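Local coordinates for protein BPH (Thiobacillus denitrificans, PDB 5OVS) that probably cleaves peptide bonds as a bacterial proteasome homologue, with fourteen copies stacked as a double ring around an inner cavity, at residues Phe120-Ala123 and Thr127-Glu130; Leu56-Tyr61 and Gly86-His91; Met168-Ala171 and Glu176-Leu179; Pro69-Val74 and Phe78-Thr83. All coordinates share one frame; numbering follows the deposited sequence.

In the fold
Interactions 1 and 2 are connected through interaction 4, whereas interaction 3 stands alone. Helix 74-91 is the common element: its Trp81 meets Val122 of interaction 1 (Trp81 CD1 to Val122 CG1 3.4 Å) and Leu58 of interaction 2 (Trp81 CZ2 to Leu58 CD1 4.2 Å). The centres of interactions 1 and 4 are about 10 Å apart, those of 2 and 4 about 15 Å. Interaction 3 has its centre about 22 Å from that of interaction 1, across the centre of the chain. It lies beside the N-terminal Thr1, the position that carries the nucleophile in active proteasome subunits.

Interaction 1 (Phe120-Ala123 and Thr127-Glu130); sequences FGVA and TVQE
Strands 120-122 and 128-130 run antiparallel at 165°, their axes 4.6 Å apart, with Gly121 and Gln129 as a hydrogen-bonded pair flanked by the non-hydrogen-bonded pairs Phe120-Glu130 and Val122-Val128. Gly121 and Gln129 exchange two bonds, Gly121 N to Gln129 O at 2.9 Å and Gln129 N to Gly121 O at 2.8 Å. Nearer the turn, Ala123 N gives a third bond to Thr127 O at 3.1 Å.

The side chains of the two flanking pairs share one face. Phe120 has CG beside its backbone N (chi1 -56°), which carries the ring toward the extended chain of Glu130, and CE1 comes to 3.6 Å from Glu130 CG. Ring and carboxylate planes differ by 33°, while Gln129 O sits at the ring's edge. Val122 and Val128 lie side by side, with CG1 of the former 4.2 Å from CG2 of the latter. Helix 74-91 packs on this face: Ile77 touches both Phe120 and Val122.

At the turn the CB atoms of Ala123 and Thr127 meet at 4.0 Å. The outer strand then turns to a neighbouring subunit, where Asn34 bonds to Glu130 N and Val128 O, Glu27 to Gln129 NE2, and Thr53 to Thr127 OG1.

The hairpin thus illustrates how an edge strand can serve two partners: its inward-turned peptide groups are spent on the sheet of its own chain, and outward-turned ones are satisfied across the subunit interface. Phe120 and Val122 pack on helix 74-91, and Val128 lies between Phe78 of that helix and Leu56 of the neighbouring subunit.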
loop_
_atom_site.group_PDB
_atom_site.type_symbol
_atom_site.label_atom_id
_atom_site.label_comp_id
_atom_site.label_asym_id
_atom_site.label_seq_id
_atom_site.Cartn_x
_atom_site.Cartn_y
_atom_site.Cartn_z
ATOM N N PHE K 120 -43.223 5.817 -5.687
ATOM C CA PHE K 120 -42.278 5.177 -4.799
ATOM C C PHE K 120 -40.879 5.190 -5.397
ATOM O O PHE K 120 -40.686 5.458 -6.580
ATOM C CB PHE K 120 -42.676 3.714 -4.585
ATOM C CG PHE K 120 -44.086 3.512 -4.067
ATOM C CD1 PHE K 120 -44.346 3.518 -2.708
ATOM C CD2 PHE K 120 -45.132 3.278 -4.933
ATOM C CE1 PHE K 120 -45.627 3.314 -2.231
ATOM C CE2 PHE K 120 -46.411 3.068 -4.461
ATOM C CZ PHE K 120 -46.661 3.083 -3.110
ATOM N N GLY K 121 -39.902 4.882 -4.563
ATOM C CA GLY K 121 -38.543 4.680 -5.030
ATOM C C GLY K 121 -37.876 3.599 -4.226
ATOM O O GLY K 121 -38.224 3.372 -3.076
ATOM N N VAL K 122 -36.925 2.922 -4.854
ATOM C CA VAL K 122 -36.083 1.951 -4.175
ATOM C C VAL K 122 -34.663 2.300 -4.517
ATOM O O VAL K 122 -34.267 2.196 -5.674
ATOM C CB VAL K 122 -36.330 0.508 -4.642
ATOM C CG1 VAL K 122 -35.619 -0.475 -3.707
ATOM C CG2 VAL K 122 -37.810 0.213 -4.706
ATOM N N ALA K 123 -33.896 2.729 -3.516
ATOM C CA ALA K 123 -32.496 3.032 -3.724
ATOM C C ALA K 123 -31.724 1.713 -3.754
ATOM O O ALA K 123 -32.280 0.653 -3.444
ATOM C CB ALA K 123 -31.979 3.957 -2.637
ATOM N N THR K 127 -33.659 0.561 0.039
ATOM C CA THR K 127 -34.364 1.575 0.783
ATOM C C THR K 127 -35.606 1.963 0.025
ATOM O O THR K 127 -35.518 2.728 -0.926
ATOM C CB THR K 127 -33.503 2.853 0.896
ATOM O OG1 THR K 127 -32.183 2.501 1.315
ATOM C CG2 THR K 127 -34.127 3.850 1.861
ATOM N N VAL K 128 -36.752 1.442 0.439
ATOM C CA VAL K 128 -38.017 1.729 -0.227
ATOM C C VAL K 128 -38.691 2.929 0.404
ATOM O O VAL K 128 -38.833 2.994 1.619
ATOM C CB VAL K 128 -39.014 0.553 -0.134
ATOM C CG1 VAL K 128 -40.272 0.873 -0.924
ATOM C CG2 VAL K 128 -38.376 -0.736 -0.604
ATOM N N GLN K 129 -39.163 3.843 -0.436
ATOM C CA GLN K 129 -39.769 5.081 0.031
ATOM C C GLN K 129 -41.039 5.370 -0.746
ATOM O O GLN K 129 -41.111 5.074 -1.929
ATOM C CB GLN K 129 -38.754 6.242 -0.100
ATOM C CG GLN K 129 -37.489 5.975 0.693
ATOM C CD GLN K 129 -36.537 7.159 0.770
ATOM O OE1 GLN K 129 -35.943 7.584 -0.232
ATOM N NE2 GLN K 129 -36.359 7.677 1.973
ATOM N N GLU K 130 -42.046 5.919 -0.075
ATOM C CA GLU K 130 -43.192 6.496 -0.779
ATOM C C GLU K 130 -43.005 7.985 -0.762
ATOM O O GLU K 130 -42.687 8.551 0.283
ATOM C CB GLU K 130 -44.536 6.149 -0.131
ATOM C CG GLU K 130 -45.707 6.712 -0.923
ATOM C CD GLU K 130 -47.068 6.268 -0.434
ATOM O OE1 GLU K 130 -47.169 5.633 0.638
ATOM O OE2 GLU K 130 -48.052 6.571 -1.129
#

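Interaction 2 (Leu56-Tyr61 and Gly86-His91)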
loop_
_atom_site.group_PDB
_atom_site.type_symbol
_atom_site.label_atom_id
_atom_site.label_comp_id
_atom_site.label_asym_id
_atom_site.label_seq_id
_atom_site.Cartn_x
_atom_site.Cartn_y
_atom_site.Cartn_z
ATOM N N LEU K 56 -32.910 -4.643 -19.062
ATOM C CA LEU K 56 -33.038 -5.936 -19.734
ATOM C C LEU K 56 -33.153 -7.029 -18.691
ATOM O O LEU K 56 -34.018 -7.915 -18.784
ATOM C CB LEU K 56 -31.834 -6.195 -20.625
ATOM C CG LEU K 56 -31.564 -5.064 -21.620
ATOM C CD1 LEU K 56 -30.146 -5.129 -22.155
ATOM C CD2 LEU K 56 -32.587 -5.089 -22.744
ATOM N N ILE K 57 -32.296 -6.949 -17.677
ATOM C CA ILE K 57 -32.379 -7.898 -16.568
ATOM C C ILE K 57 -33.787 -7.872 -15.969
ATOM O O ILE K 57 -34.422 -8.923 -15.842
ATOM C CB ILE K 57 -31.314 -7.642 -15.478
ATOM C CG1 ILE K 57 -29.917 -7.978 -16.006
ATOM C CG2 ILE K 57 -31.575 -8.503 -14.248
ATOM C CD1 ILE K 57 -28.781 -7.499 -15.125
ATOM N N LEU K 58 -34.289 -6.678 -15.651
ATOM C CA LEU K 58 -35.553 -6.553 -14.902
ATOM C C LEU K 58 -36.778 -7.041 -15.660
ATOM O O LEU K 58 -37.609 -7.724 -15.084
ATOM C CB LEU K 58 -35.766 -5.123 -14.405
ATOM C CG LEU K 58 -34.800 -4.548 -13.351
ATOM C CD1 LEU K 58 -35.573 -3.651 -12.393
ATOM C CD2 LEU K 58 -34.057 -5.601 -12.547
ATOM N N ALA K 59 -36.870 -6.700 -16.945
ATOM C CA ALA K 59 -37.942 -7.184 -17.826
ATOM C C ALA K 59 -37.944 -8.705 -17.937
ATOM O O ALA K 59 -38.977 -9.341 -17.788
ATOM C CB ALA K 59 -37.813 -6.556 -19.202
ATOM N N ASP K 60 -36.775 -9.272 -18.202
ATOM C CA ASP K 60 -36.559 -10.722 -18.182
ATOM C C ASP K 60 -37.047 -11.311 -16.860
ATOM O O ASP K 60 -37.899 -12.207 -16.828
ATOM C CB ASP K 60 -35.069 -11.013 -18.364
ATOM C CG ASP K 60 -34.776 -12.459 -18.648
ATOM O OD1 ASP K 60 -34.876 -12.861 -19.824
ATOM O OD2 ASP K 60 -34.398 -13.190 -17.715
ATOM N N TYR K 61 -36.529 -10.783 -15.761
ATOM C CA TYR K 61 -36.896 -11.279 -14.444
ATOM C C TYR K 61 -38.413 -11.263 -14.217
ATOM O O TYR K 61 -38.997 -12.273 -13.819
ATOM C CB TYR K 61 -36.193 -10.478 -13.350
ATOM C CG TYR K 61 -36.557 -10.944 -11.963
ATOM C CD1 TYR K 61 -36.085 -12.160 -11.470
ATOM C CD2 TYR K 61 -37.389 -10.178 -11.146
ATOM C CE1 TYR K 61 -36.426 -12.597 -10.198
ATOM C CE2 TYR K 61 -37.735 -10.602 -9.876
ATOM C CZ TYR K 61 -37.254 -11.810 -9.402
ATOM O OH TYR K 61 -37.597 -12.226 -8.137
ATOM N N GLY K 86 -31.575 -11.352 -4.687
ATOM C CA GLY K 86 -31.089 -12.725 -4.663
ATOM C C GLY K 86 -31.014 -13.327 -6.048
ATOM O O GLY K 86 -30.142 -14.139 -6.317
ATOM N N ALA K 87 -31.932 -12.928 -6.922
ATOM C CA ALA K 87 -31.880 -13.336 -8.325
ATOM C C ALA K 87 -30.792 -12.592 -9.109
ATOM O O ALA K 87 -30.176 -13.174 -9.995
ATOM C CB ALA K 87 -33.237 -13.145 -8.983
ATOM N N LEU K 88 -30.553 -11.317 -8.794
ATOM C CA LEU K 88 -29.468 -10.553 -9.447
ATOM C C LEU K 88 -28.106 -11.194 -9.228
ATOM O O LEU K 88 -27.282 -11.236 -10.131
ATOM C CB LEU K 88 -29.417 -9.112 -8.946
ATOM C CG LEU K 88 -30.594 -8.216 -9.331
ATOM C CD1 LEU K 88 -30.512 -6.879 -8.614
ATOM C CD2 LEU K 88 -30.668 -8.004 -10.836
ATOM N N LYS K 89 -27.877 -11.687 -8.016
ATOM C CA LYS K 89 -26.638 -12.379 -7.696
ATOM C C LYS K 89 -26.592 -13.764 -8.318
ATOM O O LYS K 89 -25.574 -14.164 -8.869
ATOM C CB LYS K 89 -26.493 -12.521 -6.194
ATOM C CG LYS K 89 -26.308 -11.199 -5.490
ATOM C CD LYS K 89 -26.329 -11.388 -3.990
ATOM C CE LYS K 89 -25.040 -12.023 -3.483
ATOM N NZ LYS K 89 -25.117 -12.236 -2.013
ATOM N N GLU K 90 -27.700 -14.495 -8.222
ATOM C CA GLU K 90 -27.722 -15.897 -8.615
ATOM C C GLU K 90 -27.767 -16.138 -10.121
ATOM O O GLU K 90 -27.107 -17.041 -10.601
ATOM C CB GLU K 90 -28.900 -16.615 -7.964
ATOM C CG GLU K 90 -28.790 -18.131 -8.073
ATOM C CD GLU K 90 -30.073 -18.845 -7.713
ATOM O OE1 GLU K 90 -31.015 -18.175 -7.230
ATOM O OE2 GLU K 90 -30.132 -20.079 -7.922
ATOM N N HIS K 91 -28.548 -15.356 -10.861
ATOM C CA HIS K 91 -28.750 -15.604 -12.294
ATOM C C HIS K 91 -28.183 -14.556 -13.230
ATOM O O HIS K 91 -27.999 -14.850 -14.396
ATOM C CB HIS K 91 -30.240 -15.754 -12.606
ATOM C CG HIS K 91 -30.936 -16.755 -11.738
ATOM N ND1 HIS K 91 -30.776 -18.116 -11.896
ATOM C CD2 HIS K 91 -31.786 -16.594 -10.696
ATOM C CE1 HIS K 91 -31.500 -18.751 -10.991
ATOM N NE2 HIS K 91 -32.125 -17.850 -10.250
#
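Tyr61 lays its ring obliquely against the methyl group of Ala87, with Tyr61 CE1 3.5 Å from Ala87 CB. Its CG is anti to the backbone N (chi1 179°), and this extended setting carries the ring out from helix 54-64 to the small residue on the facing helix. One turn earlier, Ile57 forms the second point of contact. Its branch methyl CG2 meets Leu88 CD2 at 3.6 Å, the two side chains crossing at a slant. Leu88 reaches over because CG lies beside its backbone N (chi1 -68°), sending the isobutyl group toward Ile57. The same CD2 also comes within 4.5 Å of Leu58 CD2, a looser approach.

The contact is therefore a small hydrocarbon patch, with no hydrogen bond across it. The axes of the two short segments pass 11.6 Å apart and their directions differ by 103°, so these two segments meet steeply, through a few side chains. Backbones remain well separated, with Ile57 CA 8.1 Å from Leu88 CA.

Other residues complete the patch. Tyr92, just beyond helix 74-91, touches both Ile57 and Tyr61, and its hydroxyl is hydrogen-bonded to Asp60 OD2. Leu84 packs on Leu58 and Tyr61 from one turn back along the same helix. Ile57 also meets Phe78 of a neighbouring subunit, which makes this intrachain contact part of a subunit interface.

Two consecutive helices laid against one outer side of a beta sandwich, here joined by leucine, isoleucine and tyrosine, belong to the alpha-beta-beta-alpha layering of the proteasome-like Ntn-hydrolase fold.

Interaction 3 (Met168-Ala171 and Glu176-Leu179)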
loop_
_atom_site.group_PDB
_atom_site.type_symbol
_atom_site.label_atom_id
_atom_site.label_comp_id
_atom_site.label_asym_id
_atom_site.label_seq_id
_atom_site.Cartn_x
_atom_site.Cartn_y
_atom_site.Cartn_z
ATOM N N MET K 168 -35.028 17.665 -18.030
ATOM C CA MET K 168 -34.440 18.623 -18.967
ATOM C C MET K 168 -33.381 19.508 -18.297
ATOM O O MET K 168 -32.416 19.939 -18.941
ATOM C CB MET K 168 -35.522 19.519 -19.582
ATOM C CG MET K 168 -36.565 18.807 -20.437
ATOM S SD MET K 168 -38.096 19.761 -20.560
ATOM C CE MET K 168 -37.652 20.877 -21.887
ATOM N N ALA K 169 -33.590 19.800 -17.013
ATOM C CA ALA K 169 -32.617 20.540 -16.222
ATOM C C ALA K 169 -31.328 19.737 -16.080
ATOM O O ALA K 169 -30.213 20.286 -16.169
ATOM C CB ALA K 169 -33.180 20.860 -14.848
ATOM N N ALA K 170 -31.479 18.438 -15.854
ATOM C CA ALA K 170 -30.320 17.554 -15.743
ATOM C C ALA K 170 -29.582 17.458 -17.070
ATOM O O ALA K 170 -28.354 17.604 -17.120
ATOM C CB ALA K 170 -30.735 16.177 -15.259
ATOM N N ALA K 171 -30.330 17.251 -18.151
ATOM C CA ALA K 171 -29.720 17.174 -19.476
ATOM C C ALA K 171 -28.982 18.460 -19.843
ATOM O O ALA K 171 -28.006 18.431 -20.563
ATOM C CB ALA K 171 -30.764 16.862 -20.511
ATOM N N GLU K 176 -24.042 13.019 -18.178
ATOM C CA GLU K 176 -24.594 11.671 -18.194
ATOM C C GLU K 176 -26.092 11.624 -18.527
ATOM O O GLU K 176 -26.680 10.557 -18.543
ATOM C CB GLU K 176 -24.312 10.970 -16.852
ATOM C CG GLU K 176 -22.826 10.847 -16.543
ATOM C CD GLU K 176 -22.510 9.997 -15.323
ATOM O OE1 GLU K 176 -23.381 9.806 -14.452
ATOM O OE2 GLU K 176 -21.368 9.506 -15.224
ATOM N N SER K 177 -26.707 12.771 -18.802
ATOM C CA SER K 177 -28.133 12.830 -19.137
ATOM C C SER K 177 -28.326 13.541 -20.470
ATOM O O SER K 177 -27.612 14.502 -20.760
ATOM C CB SER K 177 -28.890 13.583 -18.035
ATOM O OG SER K 177 -28.921 12.851 -16.815
ATOM N N GLY K 178 -29.293 13.093 -21.279
ATOM C CA GLY K 178 -29.530 13.699 -22.597
ATOM C C GLY K 178 -30.947 13.592 -23.120
ATOM O O GLY K 178 -31.662 12.638 -22.812
ATOM N N LEU K 179 -31.342 14.583 -23.922
ATOM C CA LEU K 179 -32.659 14.615 -24.566
ATOM C C LEU K 179 -32.682 13.646 -25.740
ATOM O O LEU K 179 -31.641 13.368 -26.313
ATOM C CB LEU K 179 -32.978 16.030 -25.072
ATOM C CG LEU K 179 -33.078 17.151 -24.025
ATOM C CD1 LEU K 179 -33.352 18.487 -24.706
ATOM C CD2 LEU K 179 -34.147 16.865 -22.978
#
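Ala171 sets its methyl against the loop that leads from helix 159-173 into strand 182-187, a return toward the N-terminal end of a chain with the proteasome-like Ntn-hydrolase fold. Its CB lies 4.0 Å from Gly178 CA. Ala171 CA is 3.6 Å from Ser177 O, and Ser177 turns its CB toward the helix, 3.9 Å from Ala171 N. Farther along the loop, Leu179 CD2 fills the angle between two helix residues, at 4.0 Å from Met168 CG and 4.2 Å from Ala171 CB; Met168 and Leu179 cross at a slant.

No hydrogen bond joins the two segments, and polar groups of the loop are held from other parts of the chain. Glu176 has a backbone bond with Thr1 and a side-chain bond with Ser139. Gly178 N donates to Asp17 OD2, and Gly178 also pairs through the backbone with Thr18. The loop therefore runs beside the probable active-site end, as in related proteasome subunits.

The hydroxyl of Ser177 is positioned from the same end of the chain: with chi1 at -68°, OG lies 4.1 Å from Ala170 CB and is hydrogen-bonded to Thr2 OG1.

Interaction 4 (Pro69-Val74 and Phe78-Thr83); sequences PQLDSV and FCVWNT
Val80 is the bump of this contact, and Pro69 and Leu71 supply the hollow that receives it. One methyl, Val80 CG2, presses on Pro69 CB at 3.7 Å; the other, CG1, comes to 4.0 Å from Leu71 CD2. Both prongs are engaged because CG1 is anti to the backbone N (chi1 167°), which leaves the branched end straddling the two loop residues. Leu71 and Val80 cross at about a right angle, and the leucine methyl CD2 lies near both CG1 and CG2 of the valine.

That methyl has a further neighbour. Leu71 CD2 lies 4.1 Å from Trp81 CZ3, meeting the indole at its edge near the ring plane, and so it fills the notch between Val80 and Trp81. Phe62 of helix 54-64 closes over the group, touching Pro69, Val80 and Trp81, while Ile113 of the sheet backs Leu71.

Along the helix the join is made through the backbone. Phe78 N donates to Val74 O at 2.9 Å, the N-H...O angle being 162°, the ordinary helical bond of the first turn. Phe78 CB rests 3.5 Å from Val74 O. Ser73 is the N-cap, its OG bonded to Arg76 N, and Asp72 pairs with Arg76 and with Arg117.

The same turn of helix faces a neighbouring subunit, where Val74 packs on Leu56 and Phe78 on Ile57 of that subunit.

The chemistry divides cleanly, with apolar shape complementarity holding the incoming loop against the helix flank, while the cap and charged pairs at Asp72 and Ser73 probably steady the point where the helix begins.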
loop_
_atom_site.group_PDB
_atom_site.type_symbol
_atom_site.label_atom_id
_atom_site.label_comp_id
_atom_site.label_asym_id
_atom_site.label_seq_id
_atom_site.Cartn_x
_atom_site.Cartn_y
_atom_site.Cartn_z
ATOM N N PRO K 69 -45.588 -8.693 -10.076
ATOM C CA PRO K 69 -45.576 -8.289 -8.675
ATOM C C PRO K 69 -46.476 -7.075 -8.406
ATOM O O PRO K 69 -46.547 -6.156 -9.216
ATOM C CB PRO K 69 -44.114 -7.914 -8.442
ATOM C CG PRO K 69 -43.656 -7.417 -9.765
ATOM C CD PRO K 69 -44.353 -8.288 -10.771
ATOM N N GLN K 70 -47.169 -7.084 -7.280
ATOM C CA GLN K 70 -47.925 -5.920 -6.863
ATOM C C GLN K 70 -46.914 -4.996 -6.229
ATOM O O GLN K 70 -46.266 -5.368 -5.252
ATOM C CB GLN K 70 -48.994 -6.298 -5.852
ATOM C CG GLN K 70 -50.119 -7.115 -6.457
ATOM C CD GLN K 70 -51.213 -7.464 -5.456
ATOM O OE1 GLN K 70 -52.207 -8.104 -5.802
ATOM N NE2 GLN K 70 -51.036 -7.037 -4.212
ATOM N N LEU K 71 -46.765 -3.809 -6.807
ATOM C CA LEU K 71 -45.739 -2.838 -6.391
ATOM C C LEU K 71 -46.440 -1.568 -5.921
ATOM O O LEU K 71 -46.145 -0.487 -6.405
ATOM C CB LEU K 71 -44.814 -2.516 -7.575
ATOM C CG LEU K 71 -44.048 -3.677 -8.207
ATOM C CD1 LEU K 71 -43.409 -3.284 -9.532
ATOM C CD2 LEU K 71 -43.008 -4.218 -7.246
ATOM N N ASP K 72 -47.393 -1.707 -4.998
ATOM C CA ASP K 72 -48.244 -0.585 -4.593
ATOM C C ASP K 72 -48.271 -0.323 -3.094
ATOM O O ASP K 72 -49.140 0.398 -2.603
ATOM C CB ASP K 72 -49.666 -0.771 -5.130
ATOM C CG ASP K 72 -50.285 -2.122 -4.763
ATOM O OD1 ASP K 72 -49.797 -2.850 -3.871
ATOM O OD2 ASP K 72 -51.296 -2.452 -5.399
ATOM N N SER K 73 -47.316 -0.894 -2.369
ATOM C CA SER K 73 -47.016 -0.451 -1.006
ATOM C C SER K 73 -45.521 -0.595 -0.723
ATOM O O SER K 73 -44.825 -1.354 -1.401
ATOM C CB SER K 73 -47.791 -1.282 -0.004
ATOM O OG SER K 73 -47.106 -2.495 0.239
ATOM N N VAL K 74 -45.040 0.127 0.286
ATOM C CA VAL K 74 -43.641 0.064 0.707
ATOM C C VAL K 74 -43.235 -1.371 1.087
ATOM O O VAL K 74 -42.217 -1.885 0.602
ATOM C CB VAL K 74 -43.381 1.046 1.879
ATOM C CG1 VAL K 74 -42.062 0.762 2.582
ATOM C CG2 VAL K 74 -43.396 2.478 1.377
ATOM N N PHE K 78 -40.556 -3.656 -0.948
ATOM C CA PHE K 78 -39.358 -4.141 -0.281
ATOM C C PHE K 78 -39.177 -5.651 -0.456
ATOM O O PHE K 78 -38.088 -6.140 -0.729
ATOM C CB PHE K 78 -39.370 -3.831 1.208
ATOM C CG PHE K 78 -38.270 -4.517 1.929
ATOM C CD1 PHE K 78 -36.958 -4.117 1.723
ATOM C CD2 PHE K 78 -38.522 -5.619 2.719
ATOM C CE1 PHE K 78 -35.913 -4.774 2.338
ATOM C CE2 PHE K 78 -37.485 -6.284 3.338
ATOM C CZ PHE K 78 -36.177 -5.861 3.148
ATOM N N CYS K 79 -40.267 -6.371 -0.273
ATOM C CA CYS K 79 -40.290 -7.809 -0.388
ATOM C C CYS K 79 -39.888 -8.288 -1.788
ATOM O O CYS K 79 -39.102 -9.235 -1.944
ATOM C CB CYS K 79 -41.706 -8.265 -0.045
ATOM S SG CYS K 79 -41.953 -10.026 -0.103
ATOM N N VAL K 80 -40.427 -7.634 -2.807
ATOM C CA VAL K 80 -40.077 -7.933 -4.206
ATOM C C VAL K 80 -38.593 -7.626 -4.484
ATOM O O VAL K 80 -37.862 -8.466 -5.039
ATOM C CB VAL K 80 -40.977 -7.129 -5.171
ATOM C CG1 VAL K 80 -40.451 -7.166 -6.595
ATOM C CG2 VAL K 80 -42.403 -7.662 -5.124
ATOM N N TRP K 81 -38.143 -6.425 -4.091
ATOM C CA TRP K 81 -36.746 -6.038 -4.317
ATOM C C TRP K 81 -35.767 -6.913 -3.556
ATOM O O TRP K 81 -34.693 -7.223 -4.067
ATOM C CB TRP K 81 -36.499 -4.554 -4.027
ATOM C CG TRP K 81 -36.214 -3.805 -5.272
ATOM C CD1 TRP K 81 -35.044 -3.206 -5.609
ATOM C CD2 TRP K 81 -37.095 -3.627 -6.388
ATOM N NE1 TRP K 81 -35.146 -2.635 -6.852
ATOM C CE2 TRP K 81 -36.395 -2.881 -7.354
ATOM C CE3 TRP K 81 -38.415 -4.016 -6.655
ATOM C CZ2 TRP K 81 -36.964 -2.513 -8.572
ATOM C CZ3 TRP K 81 -38.985 -3.649 -7.868
ATOM C CH2 TRP K 81 -38.256 -2.902 -8.811
ATOM N N ASN K 82 -36.138 -7.343 -2.357
ATOM C CA ASN K 82 -35.259 -8.230 -1.606
ATOM C C ASN K 82 -35.100 -9.584 -2.291
ATOM O O ASN K 82 -34.005 -10.102 -2.356
ATOM C CB ASN K 82 -35.748 -8.427 -0.175
ATOM C CG ASN K 82 -34.658 -8.961 0.732
ATOM O OD1 ASN K 82 -33.673 -8.272 1.006
ATOM N ND2 ASN K 82 -34.821 -10.189 1.192
ATOM N N THR K 83 -36.200 -10.142 -2.798
ATOM C CA THR K 83 -36.165 -11.365 -3.607
ATOM C C THR K 83 -35.407 -11.121 -4.922
ATOM O O THR K 83 -34.552 -11.912 -5.292
ATOM C CB THR K 83 -37.597 -11.882 -3.897
ATOM O OG1 THR K 83 -38.219 -12.269 -2.666
ATOM C CG2 THR K 83 -37.601 -13.079 -4.837
#